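Local coordinates for protein Uly1 (Catenovulum maritimum, PDB 7DRQ) that probably cleaves the algal polysaccharide ulvan by beta-elimination, as a calcium-binding lyase of polysaccharide lyase family 24 built on a beta-propeller, at residues A27-Y32 and F98-V104; E106-A112 and L125-Y131; S245-A251 and I315-V320; S199-T205 and L216-G221. All coordinates share one frame; numbering follows the deposited sequence.

Interaction 1. Residues A27-Y32 and F98-V104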
# COMPACT_ATOMS: atom_id res chain seq x y z
N ALA A 27 8.02 19.89 -10.97
CA ALA A 27 8.56 19.40 -9.70
C ALA A 27 10.06 19.18 -9.81
O ALA A 27 10.80 19.44 -8.85
CB ALA A 27 7.86 18.11 -9.29
N ARG A 28 10.53 18.72 -10.97
CA ARG A 28 11.94 18.42 -11.10
C ARG A 28 12.79 19.67 -11.25
O ARG A 28 13.91 19.74 -10.73
CB ARG A 28 12.15 17.49 -12.29
CG ARG A 28 13.51 16.88 -12.31
CD ARG A 28 13.38 15.40 -12.58
NE ARG A 28 12.59 15.14 -13.77
CZ ARG A 28 11.88 14.04 -13.96
NH1 ARG A 28 11.84 13.09 -13.05
NH2 ARG A 28 11.20 13.88 -15.10
N THR A 29 12.27 20.68 -11.95
CA THR A 29 13.12 21.79 -12.35
C THR A 29 13.01 23.02 -11.47
O THR A 29 13.97 23.80 -11.41
CB THR A 29 12.81 22.17 -13.82
OG1 THR A 29 13.93 22.88 -14.36
CG2 THR A 29 11.56 23.02 -13.92
N GLN A 30 11.90 23.22 -10.76
CA GLN A 30 11.68 24.48 -10.06
C GLN A 30 12.43 24.51 -8.74
O GLN A 30 12.48 23.51 -8.01
CB GLN A 30 10.18 24.71 -9.82
CG GLN A 30 9.83 25.88 -8.87
CD GLN A 30 10.07 27.27 -9.46
OE1 GLN A 30 9.88 27.49 -10.66
NE2 GLN A 30 10.48 28.23 -8.62
N ALA A 31 13.03 25.66 -8.43
CA ALA A 31 13.74 25.83 -7.17
C ALA A 31 12.78 26.15 -6.02
O ALA A 31 11.67 26.66 -6.20
CB ALA A 31 14.78 26.95 -7.28
N TYR A 32 13.25 25.85 -4.81
CA TYR A 32 12.53 26.21 -3.60
C TYR A 32 12.32 27.72 -3.49
O TYR A 32 13.18 28.51 -3.90
CB TYR A 32 13.33 25.70 -2.40
CG TYR A 32 12.80 26.10 -1.05
CD1 TYR A 32 11.56 25.65 -0.60
CD2 TYR A 32 13.57 26.90 -0.20
CE1 TYR A 32 11.09 26.01 0.65
CE2 TYR A 32 13.10 27.26 1.05
CZ TYR A 32 11.86 26.81 1.46
OH TYR A 32 11.40 27.17 2.71
N PHE A 98 9.84 15.09 -4.05
CA PHE A 98 9.98 14.56 -5.40
C PHE A 98 11.45 14.56 -5.79
O PHE A 98 12.03 15.62 -6.03
CB PHE A 98 9.16 15.38 -6.40
CG PHE A 98 9.13 14.76 -7.78
CD1 PHE A 98 8.18 13.80 -8.09
CD2 PHE A 98 10.08 15.11 -8.74
CE1 PHE A 98 8.15 13.21 -9.35
CE2 PHE A 98 10.06 14.51 -10.00
CZ PHE A 98 9.10 13.56 -10.30
N GLU A 99 12.04 13.36 -5.84
CA GLU A 99 13.44 13.17 -6.24
C GLU A 99 14.37 14.16 -5.54
O GLU A 99 15.21 14.82 -6.16
CB GLU A 99 13.58 13.26 -7.77
CG GLU A 99 12.78 12.16 -8.50
CD GLU A 99 12.76 12.33 -10.02
OE1 GLU A 99 12.06 11.55 -10.70
OE2 GLU A 99 13.43 13.25 -10.52
N GLY A 100 14.21 14.28 -4.22
CA GLY A 100 15.06 15.13 -3.42
C GLY A 100 14.56 16.55 -3.23
O GLY A 100 15.04 17.25 -2.33
N ARG A 101 13.60 16.99 -4.06
CA ARG A 101 13.02 18.33 -3.95
C ARG A 101 11.97 18.26 -2.86
O ARG A 101 10.79 18.02 -3.11
CB ARG A 101 12.42 18.77 -5.28
CG ARG A 101 13.46 19.16 -6.32
CD ARG A 101 14.11 17.94 -6.98
NE ARG A 101 14.67 18.29 -8.29
CZ ARG A 101 15.42 17.47 -9.03
NH1 ARG A 101 15.69 16.24 -8.60
NH2 ARG A 101 15.89 17.87 -10.21
N TRP A 102 12.43 18.50 -1.62
CA TRP A 102 11.62 18.18 -0.45
C TRP A 102 10.43 19.12 -0.29
O TRP A 102 9.53 18.80 0.49
CB TRP A 102 12.50 18.22 0.80
CG TRP A 102 13.34 19.46 0.92
CD1 TRP A 102 14.64 19.61 0.55
CD2 TRP A 102 12.92 20.74 1.43
NE1 TRP A 102 15.07 20.89 0.80
CE2 TRP A 102 14.03 21.61 1.34
CE3 TRP A 102 11.72 21.23 1.95
CZ2 TRP A 102 13.97 22.94 1.75
CZ3 TRP A 102 11.66 22.56 2.36
CH2 TRP A 102 12.79 23.40 2.26
N TRP A 103 10.41 20.25 -0.99
CA TRP A 103 9.27 21.16 -0.98
C TRP A 103 8.17 20.75 -1.96
O TRP A 103 7.16 21.45 -2.07
CB TRP A 103 9.73 22.59 -1.28
CG TRP A 103 10.45 22.65 -2.59
CD1 TRP A 103 9.90 22.89 -3.81
CD2 TRP A 103 11.85 22.40 -2.82
NE1 TRP A 103 10.86 22.83 -4.79
CE2 TRP A 103 12.07 22.52 -4.21
CE3 TRP A 103 12.93 22.08 -1.99
CZ2 TRP A 103 13.33 22.35 -4.79
CZ3 TRP A 103 14.19 21.90 -2.58
CH2 TRP A 103 14.37 22.04 -3.97
N VAL A 104 8.34 19.64 -2.68
CA VAL A 104 7.27 19.07 -3.50
C VAL A 104 6.88 17.73 -2.89
O VAL A 104 7.65 16.76 -2.98
CB VAL A 104 7.67 18.91 -4.97
CG1 VAL A 104 6.50 18.32 -5.75
CG2 VAL A 104 8.09 20.25 -5.56
O HOH W 1 10.25 21.93 -7.57
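Arg-101 meets Arg-28 O and Trp-103 meets Tyr-32 where a connecting loop of the beta-propeller packs on the end of helix 24-29 and the chain leaving it, a partly buried contact with a polar half round Arg-101 and an aromatic half round Trp-103. The loop, between strands 93-94 and 104-105, makes a type I' turn from Phe-98 to Arg-101 and then a type I turn to Val-104. Arg-101 NH2 gives a hydrogen bond to Arg-28 O (2.8 Å), which NE of the same guanidinium also meets in a weak bond. Its third nitrogen, NH1, turns back to Glu-99 O (2.9 Å) and is also bonded to Asp-136 O, while CG of Arg-28 lies over one guanidinium face. With a leucine in place of Arg-101, Arg-28 O and Glu-99 O would probably be left without these donors and the turn freer to shift against the helix end. Glu-99 faces Arg-28 in a salt bridge: NH1 lies 2.8 Å from OE1 and bonds almost straight to OE2 (175°), on its syn side. Next to it, CB of Ala-27 lies over one face of the Phe-98 ring. Trp-103 CG sits between its backbone N and carbonyl carbon (chi1 57°), which turns one indole face to Tyr-32 CB, 3.6 Å from the six-membered centroid; Arg-101 CB covers the other. CH2 of Trp-102 lies over the Tyr-32 ring, 3.5 Å from CE1. A water bridges the segments, accepting from Trp-103 NE1 (3.0 Å) and donating to Ala-27 O and Gln-30 O.

Interaction 2. Residues E106-A112 and L125-Y131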
# COMPACT_ATOMS: atom_id res chain seq x y z
N GLU A 106 5.36 14.10 -2.12
CA GLU A 106 5.42 12.93 -3.00
C GLU A 106 4.71 11.77 -2.30
O GLU A 106 5.29 11.09 -1.45
CB GLU A 106 6.90 12.65 -3.32
CG GLU A 106 7.30 11.29 -3.83
CD GLU A 106 6.63 10.85 -5.12
OE1 GLU A 106 5.42 10.60 -5.07
OE2 GLU A 106 7.32 10.66 -6.16
N THR A 107 3.43 11.55 -2.64
CA THR A 107 2.63 10.57 -1.90
C THR A 107 2.97 9.12 -2.25
O THR A 107 2.41 8.22 -1.62
CB THR A 107 1.12 10.81 -2.09
OG1 THR A 107 0.81 10.99 -3.47
CG2 THR A 107 0.67 12.05 -1.28
N HIS A 108 3.85 8.86 -3.23
CA HIS A 108 4.36 7.49 -3.35
C HIS A 108 5.15 7.10 -2.12
O HIS A 108 5.24 5.91 -1.78
CB HIS A 108 5.27 7.34 -4.57
CG HIS A 108 4.55 7.43 -5.88
ND1 HIS A 108 4.31 8.64 -6.51
CD2 HIS A 108 4.05 6.47 -6.69
CE1 HIS A 108 3.67 8.41 -7.64
NE2 HIS A 108 3.51 7.11 -7.78
N ASN A 109 5.77 8.08 -1.47
CA ASN A 109 6.88 7.85 -0.54
C ASN A 109 6.39 7.61 0.88
O ASN A 109 6.81 8.27 1.82
CB ASN A 109 7.83 9.03 -0.59
CG ASN A 109 8.63 9.08 -1.87
OD1 ASN A 109 8.19 8.57 -2.91
ND2 ASN A 109 9.80 9.72 -1.82
N THR A 110 5.50 6.64 1.03
CA THR A 110 4.87 6.35 2.31
C THR A 110 5.86 5.68 3.27
O THR A 110 6.96 5.27 2.91
CB THR A 110 3.65 5.46 2.09
OG1 THR A 110 4.07 4.27 1.39
CG2 THR A 110 2.61 6.19 1.29
N ILE A 111 5.42 5.57 4.53
CA ILE A 111 6.15 4.85 5.57
C ILE A 111 5.36 3.59 5.90
O ILE A 111 4.30 3.67 6.53
CB ILE A 111 6.33 5.70 6.83
CG1 ILE A 111 6.86 7.10 6.50
CG2 ILE A 111 7.22 4.95 7.84
CD1 ILE A 111 6.42 8.16 7.55
N ALA A 112 5.90 2.44 5.52
CA ALA A 112 5.27 1.16 5.84
C ALA A 112 5.85 0.62 7.14
O ALA A 112 7.04 0.80 7.42
CB ALA A 112 5.50 0.15 4.72
N LEU A 125 9.87 0.85 6.32
CA LEU A 125 10.36 1.15 4.98
C LEU A 125 9.76 2.46 4.53
O LEU A 125 8.54 2.64 4.61
CB LEU A 125 9.98 0.03 4.01
CG LEU A 125 10.77 -1.26 4.21
CD1 LEU A 125 10.09 -2.40 3.48
CD2 LEU A 125 12.22 -1.11 3.74
N TYR A 126 10.59 3.40 4.07
CA TYR A 126 9.98 4.71 3.85
C TYR A 126 10.69 5.52 2.77
O TYR A 126 11.87 5.35 2.49
CB TYR A 126 9.95 5.52 5.14
CG TYR A 126 11.20 5.51 6.01
CD1 TYR A 126 12.22 6.45 5.80
CD2 TYR A 126 11.31 4.63 7.08
CE1 TYR A 126 13.34 6.48 6.64
CE2 TYR A 126 12.43 4.66 7.93
CZ TYR A 126 13.43 5.58 7.70
OH TYR A 126 14.54 5.60 8.54
N ASP A 127 9.91 6.45 2.20
CA ASP A 127 10.41 7.56 1.40
C ASP A 127 11.11 7.08 0.14
O ASP A 127 12.22 7.51 -0.18
CB ASP A 127 11.32 8.48 2.22
CG ASP A 127 11.28 9.91 1.72
OD1 ASP A 127 10.31 10.26 1.00
OD2 ASP A 127 12.19 10.69 2.04
N MSE A 128 10.46 6.16 -0.57
CA MSE A 128 11.01 5.53 -1.78
C MSE A 128 10.08 5.64 -2.98
O MSE A 128 8.89 5.34 -2.88
CB MSE A 128 11.28 4.06 -1.50
CG MSE A 128 12.30 3.82 -0.41
SE MSE A 128 12.75 1.96 -0.38
CE MSE A 128 11.63 1.42 1.14
N HIS A 129 10.63 6.08 -4.11
CA HIS A 129 9.90 5.99 -5.37
C HIS A 129 10.89 5.60 -6.47
O HIS A 129 11.30 6.44 -7.29
CB HIS A 129 9.15 7.28 -5.71
CG HIS A 129 8.24 7.15 -6.89
ND1 HIS A 129 7.45 8.19 -7.34
CD2 HIS A 129 7.98 6.10 -7.70
CE1 HIS A 129 6.75 7.79 -8.39
NE2 HIS A 129 7.05 6.52 -8.63
N ALA A 130 11.27 4.32 -6.48
CA ALA A 130 12.13 3.75 -7.52
C ALA A 130 13.47 4.48 -7.62
O ALA A 130 13.99 4.71 -8.72
CB ALA A 130 11.41 3.75 -8.87
N TYR A 131 14.05 4.83 -6.48
CA TYR A 131 15.33 5.52 -6.54
C TYR A 131 16.46 4.53 -6.76
O TYR A 131 16.33 3.33 -6.50
CB TYR A 131 15.56 6.35 -5.27
CG TYR A 131 14.45 7.35 -5.03
CD1 TYR A 131 13.92 8.08 -6.09
CD2 TYR A 131 13.92 7.55 -3.77
CE1 TYR A 131 12.90 9.01 -5.88
CE2 TYR A 131 12.89 8.46 -3.55
CZ TYR A 131 12.38 9.18 -4.61
OH TYR A 131 11.37 10.08 -4.40
O HOH W 2 9.95 11.04 -6.52
O HOH W 3 6.95 3.89 -2.07
O HOH W 4 8.18 4.46 0.47
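Glu-106, His-108 and His-129 form a histidine-carboxylate cluster in which one carboxylate holds two stacked imidazoles. His-129 ND1 donates to Glu-106 OE2 (2.7 Å, 178°), in its own ring plane but from above the carboxylate plane. The other oxygen, OE1, takes His-108 ND1 (2.7 Å) on its syn side and the backbone N of His-108 from the same face. Turned by a chi1 of -69°, with CG anti to the carbonyl carbon, the His-108 ring lies face-to-face on that of His-129, centroids 3.6 Å apart. The cluster sits at the mouth of a beta-hairpin of the propeller, strands 111-115 and 122-126, where Ala-112 and Leu-125 form an antiparallel hydrogen-bonded pair and Ile-111 CG1 packs on Tyr-126 CB. Between hairpin and cluster, Asn-109 ND2 spends both hydrogens across the contact, on Asp-127 OD1 (2.9 Å) and on Tyr-131 OH (3.0 Å). Asp-127 is further fixed by His-95 at OD1 and by His-93 and Thr-96 N at OD2. Tyr-126 OH bonds to Ser-151 OG, and its side chain touches Lys-185 of a calcium site. One water joins Glu-106 OE2 to Tyr-131 OH, and another donates to His-108 O and Met-128 O.

Interaction 3. Residues S245-A251 and I315-V320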
# COMPACT_ATOMS: atom_id res chain seq x y z
N SER A 245 11.07 -12.75 -7.57
CA SER A 245 10.19 -12.12 -8.55
C SER A 245 8.90 -12.91 -8.72
O SER A 245 8.93 -14.11 -9.04
CB SER A 245 10.91 -12.04 -9.90
OG SER A 245 12.08 -11.27 -9.79
N PHE A 246 7.77 -12.24 -8.55
CA PHE A 246 6.51 -12.85 -8.96
C PHE A 246 6.41 -12.92 -10.48
O PHE A 246 5.95 -13.93 -11.03
CB PHE A 246 5.30 -12.08 -8.42
CG PHE A 246 4.02 -12.52 -9.06
CD1 PHE A 246 3.42 -13.70 -8.68
CD2 PHE A 246 3.48 -11.81 -10.12
CE1 PHE A 246 2.28 -14.15 -9.30
CE2 PHE A 246 2.33 -12.26 -10.76
CZ PHE A 246 1.73 -13.43 -10.35
N ASN A 247 6.81 -11.85 -11.16
CA ASN A 247 6.86 -11.80 -12.62
C ASN A 247 8.22 -11.25 -13.04
O ASN A 247 8.94 -10.63 -12.25
CB ASN A 247 5.70 -10.96 -13.21
CG ASN A 247 5.79 -9.48 -12.86
OD1 ASN A 247 5.80 -9.09 -11.69
ND2 ASN A 247 5.87 -8.64 -13.88
N VAL A 248 8.59 -11.51 -14.29
CA VAL A 248 9.92 -11.14 -14.76
C VAL A 248 9.97 -9.65 -15.10
O VAL A 248 8.96 -8.98 -15.31
CB VAL A 248 10.32 -11.98 -15.98
CG1 VAL A 248 10.19 -13.47 -15.69
CG2 VAL A 248 9.47 -11.58 -17.20
N LEU A 249 11.19 -9.13 -15.16
CA LEU A 249 11.45 -7.93 -15.93
C LEU A 249 11.91 -8.34 -17.32
O LEU A 249 12.37 -9.46 -17.54
CB LEU A 249 12.50 -7.05 -15.26
CG LEU A 249 12.12 -6.40 -13.92
CD1 LEU A 249 13.33 -5.82 -13.23
CD2 LEU A 249 11.05 -5.32 -14.13
N GLY A 250 11.75 -7.42 -18.27
CA GLY A 250 12.13 -7.72 -19.65
C GLY A 250 11.33 -8.84 -20.26
O GLY A 250 11.88 -9.67 -20.99
N ALA A 251 10.02 -8.90 -19.98
CA ALA A 251 9.19 -9.97 -20.50
C ALA A 251 9.18 -10.01 -22.02
O ALA A 251 8.91 -11.07 -22.60
CB ALA A 251 7.75 -9.84 -19.99
N ILE A 315 0.83 -21.92 -12.89
CA ILE A 315 1.26 -20.86 -13.80
C ILE A 315 2.78 -20.84 -13.84
O ILE A 315 3.47 -21.32 -12.93
CB ILE A 315 0.70 -19.47 -13.41
CG1 ILE A 315 1.17 -19.05 -12.01
CG2 ILE A 315 -0.83 -19.50 -13.46
CD1 ILE A 315 0.98 -17.56 -11.72
N THR A 316 3.30 -20.30 -14.94
CA THR A 316 4.74 -20.07 -15.06
C THR A 316 5.22 -19.15 -13.96
O THR A 316 4.58 -18.15 -13.64
CB THR A 316 5.04 -19.45 -16.43
OG1 THR A 316 4.55 -20.32 -17.46
CG2 THR A 316 6.54 -19.24 -16.62
N MSE A 317 6.36 -19.48 -13.36
CA MSE A 317 6.89 -18.72 -12.22
C MSE A 317 8.42 -18.68 -12.28
O MSE A 317 9.06 -19.74 -12.24
CB MSE A 317 6.40 -19.33 -10.90
CG MSE A 317 6.82 -18.59 -9.63
SE MSE A 317 6.14 -16.74 -9.62
CE MSE A 317 4.37 -17.10 -10.35
N PRO A 318 9.01 -17.48 -12.39
CA PRO A 318 8.34 -16.17 -12.44
C PRO A 318 7.48 -15.98 -13.69
O PRO A 318 7.84 -16.47 -14.77
CB PRO A 318 9.50 -15.16 -12.43
CG PRO A 318 10.70 -15.94 -12.00
CD PRO A 318 10.47 -17.35 -12.44
N LEU A 319 6.34 -15.31 -13.54
CA LEU A 319 5.40 -15.17 -14.64
C LEU A 319 5.95 -14.27 -15.73
O LEU A 319 6.57 -13.23 -15.45
CB LEU A 319 4.08 -14.59 -14.11
CG LEU A 319 2.85 -14.66 -15.01
CD1 LEU A 319 2.53 -16.09 -15.43
CD2 LEU A 319 1.63 -13.99 -14.30
N VAL A 320 5.71 -14.65 -16.98
CA VAL A 320 6.10 -13.86 -18.14
C VAL A 320 4.90 -13.33 -18.90
O VAL A 320 4.89 -12.17 -19.32
CB VAL A 320 7.02 -14.67 -19.09
CG1 VAL A 320 7.42 -13.81 -20.29
CG2 VAL A 320 8.25 -15.17 -18.34
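A chi1 of 168° sets the Phe-246 ring opposite its backbone nitrogen, and Met-317, folded at chi2 (60°) and chi3 (40°), curls its end round to meet it. CE of this selenomethionine lies 3.8 Å from Phe-246 CE1, and SE stands 5.0 Å from the ring centroid, oblique to it, in a Met-aromatic contact. Leu-319 runs alongside the ring, pointing the same way, with CD2 4.0 Å from CZ. Trp-307 of strand 307-308 also meets the phenyl ring, edge-to-face. Cut back to an alanine, Phe-246 would probably leave a gap beside Met-317 CE and Leu-319 CD2, the selenomethionine end free to turn and Trp-307 without its aromatic partner. The loop holding Phe-246 leaves strand 239-245, an outermost strand of one propeller blade, and leads to strand 261-269 of the next sheet; residues 315-320 lie in a loop of that sheet, so the contact probably joins two successive blades. The backbones meet in a single bridge: Leu-319 N donates to Phe-246 O (2.9 Å), and Leu-319 O takes the N-H of Val-248 (2.9 Å). A cis peptide precedes Pro-318, whose CB touches Val-248 CG1 at 3.7 Å. The same methyl, Val-248 CG1, reaches CG2 of Val-320 (3.7 Å), while CG1 of Val-320 lies against Ala-251 CB. Asn-247 directs its amide elsewhere, to Val-228 N and Gly-226 O of the neighbouring strand 225-234.

Interaction 4. Residues S199-T205 and L216-G221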
# COMPACT_ATOMS: atom_id res chain seq x y z
N SER A 199 17.46 -1.41 -5.84
CA SER A 199 17.20 -0.17 -6.56
C SER A 199 15.88 -0.27 -7.33
O SER A 199 15.36 -1.36 -7.59
CB SER A 199 18.34 0.15 -7.53
OG SER A 199 18.45 -0.87 -8.48
N ARG A 200 15.35 0.90 -7.69
CA ARG A 200 14.12 1.03 -8.47
C ARG A 200 12.91 0.39 -7.77
O ARG A 200 12.04 -0.18 -8.43
CB ARG A 200 14.29 0.46 -9.88
CG ARG A 200 15.33 1.20 -10.70
CD ARG A 200 15.28 0.76 -12.16
NE ARG A 200 15.83 1.77 -13.06
CZ ARG A 200 17.10 1.78 -13.47
NH1 ARG A 200 17.93 0.85 -13.05
NH2 ARG A 200 17.53 2.73 -14.30
N LEU A 201 12.85 0.50 -6.45
CA LEU A 201 11.76 -0.09 -5.68
C LEU A 201 10.76 0.98 -5.21
O LEU A 201 11.15 2.08 -4.83
CB LEU A 201 12.30 -0.86 -4.47
CG LEU A 201 13.18 -2.08 -4.76
CD1 LEU A 201 13.68 -2.70 -3.46
CD2 LEU A 201 12.42 -3.12 -5.57
N THR A 202 9.47 0.62 -5.23
CA THR A 202 8.38 1.49 -4.80
C THR A 202 7.30 0.64 -4.14
O THR A 202 7.19 -0.57 -4.39
CB THR A 202 7.79 2.27 -5.98
OG1 THR A 202 8.84 2.79 -6.81
CG2 THR A 202 6.89 3.45 -5.51
N TYR A 203 6.51 1.28 -3.26
CA TYR A 203 5.30 0.73 -2.62
C TYR A 203 5.58 -0.40 -1.64
O TYR A 203 5.18 -1.54 -1.89
CB TYR A 203 4.32 0.19 -3.66
CG TYR A 203 3.82 1.19 -4.66
CD1 TYR A 203 3.11 2.31 -4.28
CD2 TYR A 203 4.06 0.99 -6.01
CE1 TYR A 203 2.65 3.22 -5.22
CE2 TYR A 203 3.61 1.87 -6.96
CZ TYR A 203 2.91 2.98 -6.56
OH TYR A 203 2.47 3.84 -7.54
N PRO A 204 6.23 -0.13 -0.50
CA PRO A 204 6.44 -1.19 0.50
C PRO A 204 5.12 -1.57 1.15
O PRO A 204 4.39 -0.71 1.66
CB PRO A 204 7.40 -0.54 1.51
CG PRO A 204 7.07 0.94 1.41
CD PRO A 204 6.73 1.19 -0.05
N THR A 205 4.80 -2.87 1.12
CA THR A 205 3.58 -3.40 1.73
C THR A 205 3.91 -4.74 2.37
O THR A 205 4.25 -5.69 1.67
CB THR A 205 2.46 -3.57 0.70
OG1 THR A 205 2.18 -2.30 0.10
CG2 THR A 205 1.18 -4.08 1.38
N LEU A 216 7.26 -9.19 2.82
CA LEU A 216 7.21 -7.86 2.24
C LEU A 216 7.14 -7.99 0.72
O LEU A 216 7.78 -8.88 0.16
CB LEU A 216 8.44 -7.05 2.62
CG LEU A 216 8.63 -5.82 1.73
CD1 LEU A 216 7.69 -4.64 2.17
CD2 LEU A 216 10.06 -5.41 1.65
N HIS A 217 6.34 -7.15 0.07
CA HIS A 217 6.46 -7.04 -1.38
C HIS A 217 6.55 -5.58 -1.81
O HIS A 217 6.07 -4.68 -1.13
CB HIS A 217 5.32 -7.77 -2.14
CG HIS A 217 3.98 -7.07 -2.12
ND1 HIS A 217 3.30 -6.79 -0.95
CD2 HIS A 217 3.17 -6.68 -3.13
CE1 HIS A 217 2.14 -6.22 -1.25
NE2 HIS A 217 2.04 -6.15 -2.56
N MSE A 218 7.24 -5.37 -2.93
CA MSE A 218 7.43 -4.05 -3.52
C MSE A 218 7.38 -4.20 -5.03
O MSE A 218 7.49 -5.31 -5.57
CB MSE A 218 8.76 -3.41 -3.08
CG MSE A 218 8.89 -3.22 -1.56
SE MSE A 218 10.45 -2.15 -1.07
CE MSE A 218 9.81 -0.43 -1.68
N ARG A 219 7.22 -3.08 -5.71
CA ARG A 219 7.27 -3.05 -7.17
C ARG A 219 8.67 -2.61 -7.57
O ARG A 219 9.23 -1.69 -6.97
CB ARG A 219 6.23 -2.10 -7.75
CG ARG A 219 4.81 -2.57 -7.54
CD ARG A 219 3.81 -1.66 -8.23
NE ARG A 219 2.49 -1.78 -7.62
CZ ARG A 219 1.46 -1.00 -7.91
NH1 ARG A 219 1.59 -0.04 -8.82
NH2 ARG A 219 0.30 -1.19 -7.30
N GLN A 220 9.24 -3.29 -8.55
CA GLN A 220 10.56 -2.94 -9.04
C GLN A 220 10.48 -2.57 -10.51
O GLN A 220 9.80 -3.26 -11.29
CB GLN A 220 11.55 -4.08 -8.86
CG GLN A 220 13.00 -3.61 -9.07
CD GLN A 220 14.02 -4.68 -8.72
OE1 GLN A 220 13.78 -5.87 -8.91
NE2 GLN A 220 15.18 -4.25 -8.23
N GLY A 221 11.17 -1.51 -10.88
CA GLY A 221 11.27 -1.14 -12.28
C GLY A 221 10.51 0.13 -12.61
O GLY A 221 10.53 1.09 -11.83
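A beta-hairpin of one propeller blade brings Thr-202 and Thr-205 of strand 201-208 against Arg-219 and His-217 of strand 214-220, with a beta bulge between the two pairs. Thr-202 and Arg-219 exchange both backbone bonds, Arg-219 N to Thr-202 O at 2.8 Å. The register then slips by one at Tyr-203 and Pro-204. Beyond it Thr-205 O is gripped twice by His-217, by N and by the ring ND1 (both 3.0 Å), from opposite faces of its plane. The bulged Tyr-203, at positive phi (68°), brings its CE2 over one face of the Arg-219 guanidinium, 3.3 Å from NH1, while Arg-219 NH2 bonds to Gly-264 O. Met-218 CE wedges between Pro-204 CD (3.8 Å) and Leu-201 CB (3.8 Å). Fully extended from CG, with chi1 -167°, Gln-220 carries NE2 to Ser-199 O (3.0 Å, 169°), in the carbonyl plane, and its OE1 is hydrogen-bonded to Arg-227 NH2. Ser-199 directly follows the short helix 195-198, strand 225-234 pairs with strand 214-220 within the blade, and side chains of strand 261-269, from the next sheet, touch Thr-205, His-217 and Arg-219.

In the fold
Along the chain the contacts come in the order interaction 1, interaction 2, interaction 4, interaction 3, each closing before the next opens. Interactions 2 and 4 each sit on the hairpin of a separate antiparallel sheet of the propeller, their centres 9 Å apart. Backbone bonds probably join them, from Ala-130 N to Leu-201 O (2.8 Å) and from Arg-200 N to Tyr-131 O (2.9 Å). Interaction 1 packs against interaction 2, centres 15 Å apart, and interaction 3 touches interaction 4 at the same centre-to-centre distance. Interactions 1 and 3 are farthest apart, about 17 Å between nearest atoms. The four form a continuous line of contacts from helix 24-29 across what are probably successive blades, tying the propeller's sheets to one another.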